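Local coordinates for ABC transporter substrate-binding protein (Rhizobium radiobacter, PDB 6TFX) that binds the opine mannopinic acid as the solute-binding protein of an ABC transporter and probably delivers it for import into the bacterium, at residues 84-87 / 88-92; 133-136 / 137-140; 337-340 / 341-344; 419-422 / 423-427. All blocks are in the same frame, centred on the assembly; numbering follows the deposited sequence.

Contact 1 (84-87 / 88-92)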
ATOM      1  N   GLY A  84     -28.509  -1.902   9.630  1.00 23.14           N
ATOM      2  CA  GLY A  84     -29.529  -1.525   8.655  1.00 23.64           C
ATOM      3  C   GLY A  84     -29.014  -1.128   7.288  1.00 25.90           C
ATOM      4  O   GLY A  84     -27.900  -1.490   6.902  1.00 23.75           O
ATOM      5  N   ASN A  85     -29.851  -0.399   6.536  1.00 24.57           N
ATOM      6  CA  ASN A  85     -29.529   0.019   5.169  1.00 23.13           C
ATOM      7  C   ASN A  85     -28.418   1.057   5.121  1.00 24.00           C
ATOM      8  O   ASN A  85     -28.373   1.958   5.950  1.00 23.22           O
ATOM      9  CB  ASN A  85     -30.773   0.597   4.472  1.00 26.72           C
ATOM     10  CG  ASN A  85     -31.834  -0.416   4.118  1.00 54.80           C
ATOM     11  OD1 ASN A  85     -31.553  -1.587   3.877  1.00 46.98           O
ATOM     12  ND2 ASN A  85     -33.080   0.025   4.049  1.00 49.72           N
ATOM     13  N   VAL A  86     -27.535   0.937   4.143  1.00 18.92           N
ATOM     14  CA  VAL A  86     -26.484   1.937   3.923  1.00 18.49           C
ATOM     15  C   VAL A  86     -27.173   3.154   3.280  1.00 22.76           C
ATOM     16  O   VAL A  86     -27.887   3.003   2.275  1.00 23.24           O
ATOM     17  CB  VAL A  86     -25.389   1.375   2.987  1.00 21.16           C
ATOM     18  CG1 VAL A  86     -24.293   2.419   2.762  1.00 21.05           C
ATOM     19  CG2 VAL A  86     -24.802   0.092   3.559  1.00 20.94           C
ATOM     20  N   THR A  87     -26.927   4.347   3.823  1.00 18.46           N
ATOM     21  CA  THR A  87     -27.574   5.559   3.305  1.00 18.11           C
ATOM     22  C   THR A  87     -26.558   6.581   2.845  1.00 20.27           C
ATOM     23  O   THR A  87     -25.378   6.507   3.204  1.00 19.25           O
ATOM     24  CB  THR A  87     -28.441   6.236   4.399  1.00 25.26           C
ATOM     25  OG1 THR A  87     -27.576   6.749   5.420  1.00 25.24           O
ATOM     26  CG2 THR A  87     -29.508   5.300   4.975  1.00 26.27           C
ATOM     27  N   ALA A  88     -27.054   7.602   2.145  1.00 19.10           N
ATOM     28  CA  ALA A  88     -26.232   8.741   1.727  1.00 19.00           C
ATOM     29  C   ALA A  88     -25.584   9.416   2.957  1.00 20.91           C
ATOM     30  O   ALA A  88     -24.434   9.862   2.860  1.00 20.14           O
ATOM     31  CB  ALA A  88     -27.080   9.744   0.971  1.00 20.47           C
ATOM     32  N   ASP A  89     -26.275   9.432   4.145  1.00 19.40           N
ATOM     33  CA  ASP A  89     -25.649  10.019   5.343  1.00 19.30           C
ATOM     34  C   ASP A  89     -24.359   9.281   5.756  1.00 21.89           C
ATOM     35  O   ASP A  89     -23.434   9.913   6.264  1.00 19.79           O
ATOM     36  CB  ASP A  89     -26.639  10.049   6.518  1.00 21.10           C
ATOM     37  CG  ASP A  89     -27.702  11.153   6.422  1.00 30.81           C
ATOM     38  OD1 ASP A  89     -27.594  12.026   5.516  1.00 27.92           O
ATOM     39  OD2 ASP A  89     -28.629  11.156   7.262  1.00 37.65           O
ATOM     40  N   ASP A  90     -24.306   7.947   5.562  1.00 18.78           N
ATOM     41  CA  ASP A  90     -23.090   7.182   5.873  1.00 17.61           C
ATOM     42  C   ASP A  90     -21.967   7.588   4.917  1.00 19.19           C
ATOM     43  O   ASP A  90     -20.810   7.668   5.324  1.00 19.98           O
ATOM     44  CB  ASP A  90     -23.349   5.672   5.709  1.00 18.03           C
ATOM     45  CG  ASP A  90     -24.298   5.124   6.751  1.00 21.06           C
ATOM     46  OD1 ASP A  90     -24.122   5.456   7.946  1.00 20.52           O
ATOM     47  OD2 ASP A  90     -25.212   4.338   6.373  1.00 21.16           O
ATOM     48  N   VAL A  91     -22.309   7.795   3.625  1.00 16.64           N
ATOM     49  CA  VAL A  91     -21.313   8.189   2.619  1.00 15.79           C
ATOM     50  C   VAL A  91     -20.754   9.569   2.950  1.00 19.53           C
ATOM     51  O   VAL A  91     -19.537   9.765   2.904  1.00 18.80           O
ATOM     52  CB  VAL A  91     -21.885   8.119   1.188  1.00 19.73           C
ATOM     53  CG1 VAL A  91     -20.880   8.653   0.168  1.00 20.14           C
ATOM     54  CG2 VAL A  91     -22.307   6.688   0.849  1.00 19.58           C
ATOM     55  N   VAL A  92     -21.647  10.532   3.280  1.00 17.04           N
ATOM     56  CA  VAL A  92     -21.207  11.877   3.659  1.00 17.05           C
ATOM     57  C   VAL A  92     -20.289  11.770   4.869  1.00 19.63           C
ATOM     58  O   VAL A  92     -19.219  12.373   4.871  1.00 19.78           O
ATOM     59  CB  VAL A  92     -22.427  12.798   3.963  1.00 20.17           C
ATOM     60  CG1 VAL A  92     -21.973  14.145   4.523  1.00 20.48           C
ATOM     61  CG2 VAL A  92     -23.261  12.993   2.691  1.00 20.03           C
TER
HETATM   62  O   HOH W   1     -27.286   3.433   7.802  1.00 32.09           O
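Thr-87 and Asp-90 hold each other at the start of helix 88-98. The first kind of bond is side chain to backbone. Thr-87 N gives its hydrogen to Asp-90 OD2 at 3.1 Å, and the bond is nearly straight (170°). It meets the carboxylate on its anti side, 27° out of the carboxylate plane. In return, Asp-90 N makes a weak bond to Thr-87 OG1 at 3.5 Å. The torsion of Thr-87 sets this up: with OG1 between the backbone N and the carbonyl carbon (chi1 68°), the hydroxyl comes within a weak bond's length of Asp-90 N.

Backbone bonds add to the grip. Thr-87 O receives two weak ones, from Asp-90 N at 3.0 Å and from Val-91 N at 3.4 Å.

Water forms the next link. One molecule donates to Asn-85 O at 2.6 Å and to Asp-90 OD2 at 2.7 Å, tying the incoming loop to the carboxylate. OD2 also accepts from Trp-79 NE1, and OD1 accepts from Lys-150 N. The buried carboxylate thus has donors at both oxygens, which probably favours its charged form.

The Val-86 CG1 methyl is a plain van der Waals neighbour of Asp-90 OD2, at 4.2 Å. Apolar packing goes outward: Val-86 on Leu-56 and Trp-79, Ala-88 and Val-91 on Val-124 of strand 123-128. The reciprocal Thr-87 and Asp-90 bonds are those of a capping box, with Thr-87 as N-cap.

Contact 2 (133-136 / 137-140)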
ATOM      1  N   PRO A 133      -9.175  14.141 -12.537  1.00 16.92           N
ATOM      2  CA  PRO A 133      -9.259  13.047 -13.518  1.00 16.61           C
ATOM      3  C   PRO A 133      -9.398  11.649 -12.909  1.00 17.13           C
ATOM      4  O   PRO A 133     -10.188  10.824 -13.433  1.00 17.92           O
ATOM      5  CB  PRO A 133      -7.983  13.212 -14.340  1.00 18.87           C
ATOM      6  CG  PRO A 133      -7.721  14.729 -14.304  1.00 21.48           C
ATOM      7  CD  PRO A 133      -8.091  15.094 -12.866  1.00 17.95           C
ATOM      8  N   SER A 134      -8.686  11.406 -11.792  1.00 15.36           N
ATOM      9  CA  SER A 134      -8.707  10.081 -11.158  1.00 16.37           C
ATOM     10  C   SER A 134      -9.703   9.992  -9.991  1.00 18.54           C
ATOM     11  O   SER A 134      -9.488   9.198  -9.061  1.00 16.82           O
ATOM     12  CB  SER A 134      -7.297   9.727 -10.687  1.00 19.70           C
ATOM     13  OG  SER A 134      -6.820  10.699  -9.768  1.00 25.65           O
ATOM     14  N   LEU A 135     -10.828  10.760 -10.059  1.00 16.84           N
ATOM     15  CA  LEU A 135     -11.800  10.752  -8.961  1.00 15.52           C
ATOM     16  C   LEU A 135     -12.299   9.342  -8.627  1.00 17.29           C
ATOM     17  O   LEU A 135     -12.454   9.015  -7.447  1.00 18.10           O
ATOM     18  CB  LEU A 135     -12.995  11.670  -9.281  1.00 16.37           C
ATOM     19  CG  LEU A 135     -14.066  11.767  -8.175  1.00 19.98           C
ATOM     20  CD1 LEU A 135     -13.513  12.392  -6.871  1.00 19.67           C
ATOM     21  CD2 LEU A 135     -15.286  12.488  -8.658  1.00 21.09           C
ATOM     22  N   LEU A 136     -12.599   8.525  -9.655  1.00 17.08           N
ATOM     23  CA  LEU A 136     -13.141   7.194  -9.355  1.00 17.18           C
ATOM     24  C   LEU A 136     -12.181   6.347  -8.530  1.00 19.92           C
ATOM     25  O   LEU A 136     -12.632   5.671  -7.613  1.00 19.77           O
ATOM     26  CB  LEU A 136     -13.571   6.455 -10.636  1.00 18.30           C
ATOM     27  CG  LEU A 136     -14.744   7.076 -11.388  1.00 23.62           C
ATOM     28  CD1 LEU A 136     -15.008   6.302 -12.676  1.00 24.28           C
ATOM     29  CD2 LEU A 136     -16.012   7.153 -10.522  1.00 24.68           C
ATOM     30  N   ALA A 137     -10.850   6.453  -8.768  1.00 17.20           N
ATOM     31  CA  ALA A 137      -9.876   5.714  -7.930  1.00 14.67           C
ATOM     32  C   ALA A 137     -10.013   6.200  -6.467  1.00 17.59           C
ATOM     33  O   ALA A 137     -10.018   5.381  -5.551  1.00 17.66           O
ATOM     34  CB  ALA A 137      -8.462   5.978  -8.426  1.00 16.19           C
ATOM     35  N   LEU A 138     -10.159   7.526  -6.252  1.00 14.76           N
ATOM     36  CA  LEU A 138     -10.294   8.070  -4.887  1.00 15.85           C
ATOM     37  C   LEU A 138     -11.548   7.542  -4.177  1.00 19.32           C
ATOM     38  O   LEU A 138     -11.604   7.484  -2.937  1.00 19.69           O
ATOM     39  CB  LEU A 138     -10.372   9.596  -4.927  1.00 15.82           C
ATOM     40  CG  LEU A 138      -9.093  10.321  -5.361  1.00 20.46           C
ATOM     41  CD1 LEU A 138      -9.371  11.824  -5.418  1.00 20.95           C
ATOM     42  CD2 LEU A 138      -7.951  10.044  -4.365  1.00 22.42           C
ATOM     43  N   LEU A 139     -12.578   7.197  -4.966  1.00 15.54           N
ATOM     44  CA  LEU A 139     -13.857   6.745  -4.395  1.00 14.96           C
ATOM     45  C   LEU A 139     -13.990   5.233  -4.386  1.00 17.02           C
ATOM     46  O   LEU A 139     -15.087   4.716  -4.133  1.00 16.81           O
ATOM     47  CB  LEU A 139     -15.040   7.395  -5.161  1.00 14.67           C
ATOM     48  CG  LEU A 139     -15.041   8.931  -5.188  1.00 17.80           C
ATOM     49  CD1 LEU A 139     -16.201   9.431  -6.022  1.00 18.52           C
ATOM     50  CD2 LEU A 139     -15.080   9.522  -3.752  1.00 18.10           C
ATOM     51  N   SER A 140     -12.882   4.521  -4.707  1.00 14.81           N
ATOM     52  CA  SER A 140     -12.908   3.077  -4.834  1.00 15.01           C
ATOM     53  C   SER A 140     -12.544   2.364  -3.550  1.00 18.14           C
ATOM     54  O   SER A 140     -12.297   3.001  -2.526  1.00 17.87           O
ATOM     55  CB  SER A 140     -11.992   2.623  -5.969  1.00 19.64           C
ATOM     56  OG  SER A 140     -10.654   2.827  -5.546  1.00 24.69           O
TER
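Ala-137 and Ser-134 meet in the short helix 135-138, a single turn with Ser-134 at its N-cap position. Ala-137 N makes a weak bond to Ser-134 O at 3.1 Å, and Ala-137 CB lies against the same oxygen. The Ser-134 hydroxyl makes no capping bond; it is hydrogen-bonded to Tyr-394 OH instead.

Leu-138 follows. Its N also bonds weakly to Ser-134 O, at 3.3 Å, so that oxygen takes two backbone donors. Leu-138 CB rests 3.3 Å from Leu-135 O. The Leu-138 side chain also touches Val-132, and Leu-138 O accepts from Tyr-110 OH.

Leu-139 leaves helical geometry. Its N is shared between Leu-135 O and Leu-136 O, with both weak bonds bent. Its side chain carries the apolar part of the contact. Leu-139 CD1 comes to 3.8 Å from Leu-135 CG, and the two side chains cross at a slant. Leu-135 reaches this place with CG anti to its N (chi1 -178°). Together the pair covers the four-stranded antiparallel sheet: Leu-135 touches Trp-69 and Leu-128, and Leu-139 touches Phe-71 and Ile-126.

Ser-140 closes the turn. Its N bonds to Ala-137 O at 3.1 Å. Its OG, placed between N and the carbonyl carbon (chi1 71°), donates to Ala-137 O at 2.6 Å, tilted 18° from the carbonyl plane.

Contact 3 (337-340 / 341-344). With N72 ((2~{R})-2-[[(3~{R},4~{R},5~{S})-3,4,5,6-tetrakis(oxidanyl)-2-oxidanylidene-hexyl]amino]pentanedioic acid), chain C.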
ATOM      1  N   SER A 337      12.042  -2.686   9.972  1.00 16.93           N
ATOM      2  CA  SER A 337      10.900  -3.573  10.187  1.00 16.59           C
ATOM      3  C   SER A 337      11.298  -5.065  10.242  1.00 19.03           C
ATOM      4  O   SER A 337      12.173  -5.510   9.488  1.00 18.29           O
ATOM      5  CB  SER A 337       9.889  -3.401   9.061  1.00 17.13           C
ATOM      6  OG  SER A 337       8.881  -4.393   9.159  1.00 17.98           O
ATOM      7  N   GLN A 338      10.575  -5.829  11.090  1.00 16.33           N
ATOM      8  CA  GLN A 338      10.702  -7.279  11.209  1.00 17.20           C
ATOM      9  C   GLN A 338       9.765  -8.023  10.233  1.00 20.29           C
ATOM     10  O   GLN A 338       9.707  -9.261  10.273  1.00 19.87           O
ATOM     11  CB  GLN A 338      10.521  -7.762  12.651  1.00 18.57           C
ATOM     12  CG  GLN A 338      11.758  -7.472  13.489  1.00 22.10           C
ATOM     13  CD  GLN A 338      11.590  -7.938  14.903  1.00 37.10           C
ATOM     14  OE1 GLN A 338      10.644  -7.560  15.586  1.00 30.68           O
ATOM     15  NE2 GLN A 338      12.506  -8.779  15.370  1.00 32.74           N
ATOM     16  N   LEU A 339       9.063  -7.291   9.329  1.00 16.71           N
ATOM     17  CA  LEU A 339       8.315  -7.963   8.244  1.00 16.31           C
ATOM     18  C   LEU A 339       9.418  -8.725   7.489  1.00 18.20           C
ATOM     19  O   LEU A 339      10.435  -8.118   7.150  1.00 18.43           O
ATOM     20  CB  LEU A 339       7.656  -6.921   7.322  1.00 16.18           C
ATOM     21  CG  LEU A 339       6.883  -7.482   6.124  1.00 19.98           C
ATOM     22  CD1 LEU A 339       5.646  -8.243   6.572  1.00 20.58           C
ATOM     23  CD2 LEU A 339       6.485  -6.349   5.180  1.00 20.61           C
ATOM     24  N   PRO A 340       9.320 -10.060   7.294  1.00 18.50           N
ATOM     25  CA  PRO A 340      10.499 -10.797   6.789  1.00 18.23           C
ATOM     26  C   PRO A 340      11.103 -10.323   5.477  1.00 21.74           C
ATOM     27  O   PRO A 340      12.341 -10.357   5.342  1.00 21.77           O
ATOM     28  CB  PRO A 340      10.023 -12.248   6.704  1.00 20.96           C
ATOM     29  CG  PRO A 340       8.921 -12.330   7.728  1.00 24.70           C
ATOM     30  CD  PRO A 340       8.233 -10.985   7.694  1.00 20.52           C
ATOM     31  N   GLY A 341      10.263  -9.863   4.547  1.00 18.75           N
ATOM     32  CA  GLY A 341      10.746  -9.359   3.263  1.00 18.16           C
ATOM     33  C   GLY A 341      11.548  -8.072   3.401  1.00 19.03           C
ATOM     34  O   GLY A 341      12.589  -7.917   2.749  1.00 19.29           O
ATOM     35  N   LEU A 342      11.098  -7.160   4.293  1.00 14.67           N
ATOM     36  CA  LEU A 342      11.823  -5.908   4.549  1.00 15.28           C
ATOM     37  C   LEU A 342      13.077  -6.186   5.382  1.00 18.84           C
ATOM     38  O   LEU A 342      14.119  -5.537   5.202  1.00 18.27           O
ATOM     39  CB  LEU A 342      10.952  -4.886   5.307  1.00 14.66           C
ATOM     40  CG  LEU A 342       9.950  -4.146   4.449  1.00 18.94           C
ATOM     41  CD1 LEU A 342       9.000  -3.332   5.318  1.00 17.76           C
ATOM     42  CD2 LEU A 342      10.644  -3.251   3.397  1.00 19.67           C
ATOM     43  N   GLU A 343      12.975  -7.124   6.323  1.00 17.66           N
ATOM     44  CA  GLU A 343      14.126  -7.457   7.144  1.00 17.91           C
ATOM     45  C   GLU A 343      15.237  -8.067   6.251  1.00 19.04           C
ATOM     46  O   GLU A 343      16.392  -7.654   6.354  1.00 19.35           O
ATOM     47  CB  GLU A 343      13.708  -8.425   8.255  1.00 19.32           C
ATOM     48  CG  GLU A 343      14.876  -8.873   9.116  1.00 24.01           C
ATOM     49  CD  GLU A 343      14.403  -9.590  10.363  1.00 47.49           C
ATOM     50  OE1 GLU A 343      13.972 -10.760  10.234  1.00 42.70           O
ATOM     51  OE2 GLU A 343      14.436  -8.977  11.458  1.00 44.99           O
ATOM     52  N   SER A 344      14.879  -9.021   5.363  1.00 17.11           N
ATOM     53  CA  SER A 344      15.885  -9.629   4.491  1.00 17.66           C
ATOM     54  C   SER A 344      16.445  -8.586   3.516  1.00 18.29           C
ATOM     55  O   SER A 344      17.654  -8.552   3.306  1.00 19.33           O
ATOM     56  CB  SER A 344      15.314 -10.839   3.754  1.00 21.91           C
ATOM     57  OG  SER A 344      14.216 -10.448   2.956  1.00 31.82           O
TER
HETATM   58  OAB N72 C 601      11.073  -7.270   0.212  1.00 21.50           O
HETATM   59  CAF N72 C 601      10.352  -6.023   0.269  1.00 20.18           C
HETATM   60  CAG N72 C 601       9.118  -5.959   1.231  1.00 24.02           C
HETATM   61  OAC N72 C 601       8.675  -7.212   1.644  1.00 19.48           O
HETATM   62  CAH N72 C 601       8.100  -4.921   0.756  1.00 18.82           C
HETATM   63  OAM N72 C 601       8.136  -4.395  -0.515  1.00 15.25           O
HETATM   64  CAI N72 C 601       6.584  -4.876   0.759  1.00 24.60           C
HETATM   65  OAD N72 C 601       6.046  -6.173   0.622  1.00 17.85           O
HETATM   66  CAJ N72 C 601       6.041  -3.990   1.854  1.00 17.64           C
HETATM   67  OAE N72 C 601       6.779  -3.072   2.295  1.00 16.87           O
HETATM   68  CAK N72 C 601       4.631  -4.259   2.451  1.00 16.54           C
HETATM   69  N   N72 C 601       3.704  -3.214   2.088  1.00 16.42           N
HETATM   70  CA  N72 C 601       3.128  -2.352   3.050  1.00 24.14           C
HETATM   71  C   N72 C 601       3.710  -2.329   4.436  1.00 18.56           C
HETATM   72  O   N72 C 601       4.626  -1.605   4.996  1.00 16.41           O
HETATM   73  CB  N72 C 601       2.849  -0.986   2.418  1.00 20.82           C
HETATM   74  CG  N72 C 601       2.740   0.251   3.311  1.00 16.80           C
HETATM   75  CD  N72 C 601       1.834   1.340   2.732  1.00 18.84           C
HETATM   76  OE1 N72 C 601       0.845   1.059   1.981  1.00 17.16           O
HETATM   77  OE2 N72 C 601       2.074   2.531   3.028  1.00 16.65           O
HETATM   78  OXT N72 C 601       3.029  -3.190   5.022  1.00 17.33           O
HETATM   79  O   HOH W   2      13.660  -3.871   7.549  1.00 17.91           O
HETATM   80  O   HOH W   3      14.597  -6.185  11.022  1.00 29.96           O
HETATM   81  O   HOH W   4      11.311 -11.293  10.934  1.00 27.58           O
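Gly-341 O is approached by several groups at the start of helix 340-353, in the pocket that holds mannopinic acid. An ST turn at Ser-337 leads into this helix. Ligand OAB lies 3.0 Å from Gly-341 O in a weak bond whose proton is not settled, and Arg-284 NH2 donates to the same oxygen. Gly-341, which has no side chain, lies against the ligand.

Leu-342 lies alongside the sugar-like chain, with CG 3.8 Å from ligand CAG. Its CD1 also meets Leu-339 CD2 at 3.9 Å, and Leu-339 CD2 touches ligand CAK. The two leucines thus form an apolar wall beside the ligand.

Backbone bonds hold the helix start. Glu-343 N donates to Leu-339 O at 2.9 Å, almost in line with the carbonyl bond (171°). Ser-344 N donates to Pro-340 O at 2.9 Å.

Glu-343 lies beside Gln-338, their end planes 74° apart. Its carboxylate is joined by waters to Ser-337 O and Gln-338 O.

In the ST turn, Ser-337 OG, anti to its own N (chi1 171°), is also hydrogen-bonded to His-367 ND1, while His-367 NE2 binds the ligand. Leu-339 N donates to Ser-337 OG at 2.9 Å.

Contact 4 (419-422 / 423-427)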
ATOM      1  N   ASN A 419      12.025  18.612  -0.306  1.00 18.64           N
ATOM      2  CA  ASN A 419      11.256  19.806  -0.660  1.00 19.45           C
ATOM      3  C   ASN A 419      11.629  20.316  -2.070  1.00 24.08           C
ATOM      4  O   ASN A 419      10.950  21.204  -2.597  1.00 27.72           O
ATOM      5  CB  ASN A 419      11.396  20.910   0.396  1.00 26.08           C
ATOM      6  CG  ASN A 419      12.783  21.493   0.567  1.00 58.82           C
ATOM      7  OD1 ASN A 419      13.781  21.027   0.000  1.00 55.29           O
ATOM      8  ND2 ASN A 419      12.876  22.532   1.376  1.00 57.52           N
ATOM      9  N   VAL A 420      12.620  19.677  -2.704  1.00 20.39           N
ATOM     10  CA  VAL A 420      13.225  20.113  -3.978  1.00 19.05           C
ATOM     11  C   VAL A 420      12.268  20.126  -5.176  1.00 22.64           C
ATOM     12  O   VAL A 420      12.508  20.885  -6.139  1.00 22.66           O
ATOM     13  CB  VAL A 420      14.513  19.302  -4.314  1.00 23.58           C
ATOM     14  CG1 VAL A 420      14.219  17.850  -4.725  1.00 23.58           C
ATOM     15  CG2 VAL A 420      15.387  20.029  -5.347  1.00 24.67           C
ATOM     16  N   ALA A 421      11.224  19.285  -5.135  1.00 17.31           N
ATOM     17  CA  ALA A 421      10.342  19.125  -6.287  1.00 17.37           C
ATOM     18  C   ALA A 421       8.935  19.670  -6.075  1.00 18.24           C
ATOM     19  O   ALA A 421       8.039  19.372  -6.876  1.00 17.26           O
ATOM     20  CB  ALA A 421      10.288  17.643  -6.647  1.00 18.03           C
ATOM     21  N   ASP A 422       8.715  20.487  -5.013  1.00 17.37           N
ATOM     22  CA  ASP A 422       7.361  20.979  -4.740  1.00 17.46           C
ATOM     23  C   ASP A 422       6.685  21.666  -5.900  1.00 19.74           C
ATOM     24  O   ASP A 422       5.532  21.366  -6.190  1.00 19.93           O
ATOM     25  CB  ASP A 422       7.347  21.944  -3.568  1.00 19.34           C
ATOM     26  CG  ASP A 422       7.465  21.319  -2.204  1.00 24.96           C
ATOM     27  OD1 ASP A 422       7.643  20.069  -2.121  1.00 21.74           O
ATOM     28  OD2 ASP A 422       7.374  22.064  -1.221  1.00 24.16           O
ATOM     29  N   LYS A 423       7.391  22.613  -6.555  1.00 16.74           N
ATOM     30  CA  LYS A 423       6.769  23.357  -7.650  1.00 16.43           C
ATOM     31  C   LYS A 423       6.407  22.462  -8.826  1.00 18.85           C
ATOM     32  O   LYS A 423       5.342  22.641  -9.415  1.00 20.54           O
ATOM     33  CB  LYS A 423       7.689  24.501  -8.119  1.00 19.36           C
ATOM     34  CG  LYS A 423       8.016  25.507  -7.001  1.00 29.57           C
ATOM     35  CD  LYS A 423       6.799  26.238  -6.429  1.00 47.79           C
ATOM     36  CE  LYS A 423       7.088  26.810  -5.062  1.00 67.35           C
ATOM     37  NZ  LYS A 423       5.985  27.687  -4.588  1.00 78.09           N
ATOM     38  N   GLN A 424       7.267  21.486  -9.160  1.00 14.84           N
ATOM     39  CA  GLN A 424       6.986  20.572 -10.281  1.00 14.92           C
ATOM     40  C   GLN A 424       5.808  19.653  -9.962  1.00 17.30           C
ATOM     41  O   GLN A 424       4.959  19.393 -10.815  1.00 17.19           O
ATOM     42  CB  GLN A 424       8.228  19.729 -10.608  1.00 16.70           C
ATOM     43  CG  GLN A 424       9.368  20.550 -11.226  1.00 20.33           C
ATOM     44  CD  GLN A 424      10.158  21.399 -10.246  1.00 25.45           C
ATOM     45  OE1 GLN A 424      10.093  21.218  -9.029  1.00 22.60           O
ATOM     46  NE2 GLN A 424      10.957  22.334 -10.761  1.00 25.79           N
ATOM     47  N   ILE A 425       5.762  19.156  -8.717  1.00 14.81           N
ATOM     48  CA  ILE A 425       4.679  18.259  -8.293  1.00 13.64           C
ATOM     49  C   ILE A 425       3.343  19.022  -8.354  1.00 17.61           C
ATOM     50  O   ILE A 425       2.364  18.515  -8.903  1.00 18.17           O
ATOM     51  CB  ILE A 425       4.987  17.701  -6.878  1.00 15.95           C
ATOM     52  CG1 ILE A 425       6.188  16.722  -6.959  1.00 15.51           C
ATOM     53  CG2 ILE A 425       3.747  16.989  -6.311  1.00 18.55           C
ATOM     54  CD1 ILE A 425       6.758  16.290  -5.592  1.00 18.64           C
ATOM     55  N   GLU A 426       3.311  20.236  -7.781  1.00 16.53           N
ATOM     56  CA  GLU A 426       2.081  21.031  -7.777  1.00 17.23           C
ATOM     57  C   GLU A 426       1.654  21.395  -9.193  1.00 20.24           C
ATOM     58  O   GLU A 426       0.460  21.306  -9.503  1.00 20.84           O
ATOM     59  CB  GLU A 426       2.309  22.303  -6.969  1.00 19.16           C
ATOM     60  CG  GLU A 426       2.462  22.016  -5.496  1.00 20.53           C
ATOM     61  CD  GLU A 426       2.830  23.246  -4.686  1.00 43.83           C
ATOM     62  OE1 GLU A 426       2.369  24.358  -5.045  1.00 38.97           O
ATOM     63  OE2 GLU A 426       3.578  23.099  -3.692  1.00 25.56           O
ATOM     64  N   ALA A 427       2.605  21.848 -10.037  1.00 16.34           N
ATOM     65  CA  ALA A 427       2.242  22.240 -11.417  1.00 16.99           C
ATOM     66  C   ALA A 427       1.764  21.023 -12.214  1.00 19.88           C
ATOM     67  O   ALA A 427       0.802  21.139 -12.971  1.00 20.13           O
ATOM     68  CB  ALA A 427       3.412  22.897 -12.130  1.00 18.21           C
TER
HETATM   69  O   HOH W   5      10.360  23.113  -6.646  1.00 26.97           O
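A type I beta turn, Asn-419 to Asp-422, leads into helix 422-430 here, with Ala-421 at the N-cap position. The turn follows directly on Cys-418, which with Cys-453 belongs to a magnesium site. Val-420 lies close to that ion.

Two sound backbone bonds begin the helix. Ile-425 N donates to Ala-421 O at 2.9 Å, and Glu-426 N donates to Asp-422 O at 3.0 Å, both fairly straight.

The side chains fold back over the same carbonyls. Ile-425 CG1 lies over Ala-421 O at 3.2 Å, and its CD1 reaches Ala-421 CB at 3.9 Å. The first torsion of Ile-425 (chi1 -69°) swings CG1 back to the start of the helix. Ile-425 then packs on Leu-396 and Thr-397 of helix 392-400, and Ala-421 packs on helix 434-450.

Gln-424 bends at its second torsion (chi2 77°), bringing OE1 back beside Ala-421 CA. One water binds three groups there. It accepts from Lys-423 N at 3.0 Å and donates to Val-420 O and to Gln-424 OE1, each at 3.1 Å. The amide NE2 goes to Glu-443.

Asp-422 OD2 and Glu-426 OE2 are 4.6 Å apart. Each has its own partner, Ser-402 OG for the aspartate and His-401 NE2 for the glutamate. These bonds probably ease the closeness of two negative groups, and the aspartate at the helix start should suit the helix dipole.

How the contacts relate
Along the chain the contacts come in numerical order, and each lies at one end or turn of a different helix. Contacts 1 and 2 lie around one four-stranded antiparallel sheet, their centres about 19 Å apart. Helix 88-98 packs on strands 113-118 and 123-128, and helix 135-138 on strands 68-73 and 123-128. Contact 3 lies across the chain's centre, about 40 Å from contact 1 and about 32 Å from contact 2, centre to centre. Of the four, only contact 3 supplies pocket residues (Leu-339, Gly-341, Leu-342), a small part of a pocket built from distant parts of the chain. Contact 4, beside a magnesium site, is about 22 Å from contact 2 and about 32 Å from contact 3, centre to centre.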